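Local coordinates for protein VP5 (Halorubrum pleomorphic virus 2, PDB 6QGI) that is an envelope protein of a haloarchaeal pleomorphic virus and probably drives fusion of the viral membrane with that of its host cell, at residues Gln285-Leu290 with Tyr344-Met349. Numbering follows the deposited sequence.
Sequences QAIADL and YFTADM
I287 and L290 of the short helix 285-292 rest on Y344 and T346 of strand 343-355, a helix-on-sheet contact buried inside this viral envelope protein. The strand lies between 312-320 and 434-439, antiparallel to both, and the helix packs against one face of the sheet they form. Within 285-290, one turn of the helix meets the strand: residues three apart meet residues two apart, and no hydrogen bond crosses between the segments.

At one end, L290 sets CD1 over a face of the Y344 ring, 4.2 Å from the ring centroid and 27° off the normal, in a CH-pi contact. The methyl sits over the CG side of the ring, with CD1 of L290 3.8 Å from CG of Y344. With its CG on the side away from the carbonyl carbon (chi1 -63°), Y344 turns one face of the ring to the leucine and carries its hydroxyl past the helix to N62, with which OH is hydrogen-bonded.

At the other end, I287 and T346 meet nearly at right angles. T346 turns both branches of its side chain to the isoleucine: CG2 lies 3.7 Å from CG2 of I287, and OG1 is close to CB, CG1 and CD1. This hydroxyl, though pressed against hydrocarbon, is hydrogen-bonded to OG1 of T436 on the adjacent strand. F345, between the two contact residues, points to the other side of the sheet, where its ring meets that of F318 edge to face.

On the helix, Q285 NE2 donates to D289 OD1 (2.8 Å), and OD2 of the same carboxylate forms a salt bridge with R21. Across the contact, the shortest approach is 3.5 Å, between CB of I287 and OG1 of T346.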
loop_
_atom_site.group_PDB
_atom_site.type_symbol
_atom_site.label_atom_id
_atom_site.label_comp_id
_atom_site.label_asym_id
_atom_site.label_seq_id
_atom_site.Cartn_x
_atom_site.Cartn_y
_atom_site.Cartn_z
ATOM N N GLN A 285 12.188 -2.928 0.761
ATOM C CA GLN A 285 11.942 -2.356 -0.561
ATOM C C GLN A 285 10.989 -1.154 -0.610
ATOM O O GLN A 285 11.236 -0.250 -1.408
ATOM C CB GLN A 285 11.434 -3.441 -1.521
ATOM C CG GLN A 285 11.705 -3.153 -3.003
ATOM C CD GLN A 285 13.110 -2.677 -3.280
ATOM O OE1 GLN A 285 14.099 -3.343 -2.958
ATOM N NE2 GLN A 285 13.224 -1.500 -3.875
ATOM N N ALA A 286 9.903 -1.147 0.181
ATOM C CA ALA A 286 8.934 -0.047 0.141
ATOM C C ALA A 286 9.576 1.317 0.475
ATOM O O ALA A 286 9.265 2.294 -0.210
ATOM C CB ALA A 286 7.761 -0.328 1.063
ATOM N N ILE A 287 10.505 1.381 1.462
ATOM C CA ILE A 287 11.162 2.657 1.778
ATOM C C ILE A 287 12.166 3.015 0.651
ATOM O O ILE A 287 12.220 4.180 0.259
ATOM C CB ILE A 287 11.776 2.747 3.209
ATOM C CG1 ILE A 287 12.330 4.167 3.528
ATOM C CG2 ILE A 287 12.818 1.665 3.483
ATOM C CD1 ILE A 287 11.330 5.340 3.433
ATOM N N ALA A 288 12.868 2.010 0.076
ATOM C CA ALA A 288 13.778 2.202 -1.059
ATOM C C ALA A 288 13.016 2.815 -2.242
ATOM O O ALA A 288 13.489 3.771 -2.848
ATOM C CB ALA A 288 14.410 0.875 -1.458
ATOM N N ASP A 289 11.796 2.309 -2.497
ATOM C CA ASP A 289 10.885 2.766 -3.539
ATOM C C ASP A 289 10.302 4.152 -3.203
ATOM O O ASP A 289 10.176 4.983 -4.104
ATOM C CB ASP A 289 9.761 1.731 -3.759
ATOM C CG ASP A 289 10.196 0.403 -4.374
ATOM O OD1 ASP A 289 11.331 0.331 -4.911
ATOM O OD2 ASP A 289 9.406 -0.566 -4.314
ATOM N N LEU A 290 9.974 4.411 -1.914
ATOM C CA LEU A 290 9.456 5.706 -1.457
ATOM C C LEU A 290 10.513 6.817 -1.592
ATOM O O LEU A 290 10.150 7.953 -1.902
ATOM C CB LEU A 290 8.939 5.642 -0.007
ATOM C CG LEU A 290 7.531 5.053 0.211
ATOM C CD1 LEU A 290 7.229 4.929 1.679
ATOM C CD2 LEU A 290 6.436 5.905 -0.449
ATOM N N TYR A 344 3.678 7.550 6.195
ATOM C CA TYR A 344 4.349 6.258 6.106
ATOM C C TYR A 344 5.270 6.080 7.319
ATOM O O TYR A 344 5.696 7.069 7.925
ATOM C CB TYR A 344 5.097 6.089 4.773
ATOM C CG TYR A 344 4.172 6.101 3.575
ATOM C CD1 TYR A 344 3.451 4.967 3.216
ATOM C CD2 TYR A 344 3.981 7.258 2.827
ATOM C CE1 TYR A 344 2.566 4.982 2.141
ATOM C CE2 TYR A 344 3.111 7.281 1.741
ATOM C CZ TYR A 344 2.402 6.140 1.404
ATOM O OH TYR A 344 1.548 6.147 0.330
ATOM N N PHE A 345 5.500 4.821 7.725
ATOM C CA PHE A 345 6.323 4.505 8.887
ATOM C C PHE A 345 7.135 3.237 8.634
ATOM O O PHE A 345 6.566 2.148 8.516
ATOM C CB PHE A 345 5.449 4.370 10.150
ATOM C CG PHE A 345 6.176 4.479 11.472
ATOM C CD1 PHE A 345 6.641 5.709 11.930
ATOM C CD2 PHE A 345 6.338 3.366 12.289
ATOM C CE1 PHE A 345 7.289 5.814 13.164
ATOM C CE2 PHE A 345 6.984 3.473 13.525
ATOM C CZ PHE A 345 7.444 4.698 13.958
ATOM N N THR A 346 8.466 3.398 8.501
ATOM C CA THR A 346 9.408 2.304 8.276
ATOM C C THR A 346 9.915 1.866 9.635
ATOM O O THR A 346 10.567 2.647 10.332
ATOM C CB THR A 346 10.525 2.733 7.323
ATOM O OG1 THR A 346 9.937 3.307 6.154
ATOM C CG2 THR A 346 11.446 1.574 6.941
ATOM N N ALA A 347 9.582 0.631 10.030
ATOM C CA ALA A 347 9.945 0.090 11.335
ATOM C C ALA A 347 10.238 -1.390 11.293
ATOM O O ALA A 347 9.768 -2.100 10.405
ATOM C CB ALA A 347 8.811 0.341 12.316
ATOM N N ASP A 348 10.993 -1.860 12.292
ATOM C CA ASP A 348 11.289 -3.277 12.456
ATOM C C ASP A 348 10.122 -3.872 13.242
ATOM O O ASP A 348 10.000 -3.632 14.452
ATOM C CB ASP A 348 12.650 -3.506 13.150
ATOM C CG ASP A 348 13.033 -4.966 13.324
ATOM O OD1 ASP A 348 12.257 -5.836 12.895
ATOM O OD2 ASP A 348 14.109 -5.233 13.892
ATOM N N MET A 349 9.244 -4.619 12.534
ATOM C CA MET A 349 8.045 -5.253 13.092
ATOM C C MET A 349 8.385 -6.232 14.211
ATOM O O MET A 349 7.532 -6.508 15.054
ATOM C CB MET A 349 7.227 -5.967 11.999
ATOM C CG MET A 349 6.684 -5.026 10.933
ATOM S SD MET A 349 5.563 -3.760 11.575
ATOM C CE MET A 349 6.206 -2.309 10.748
#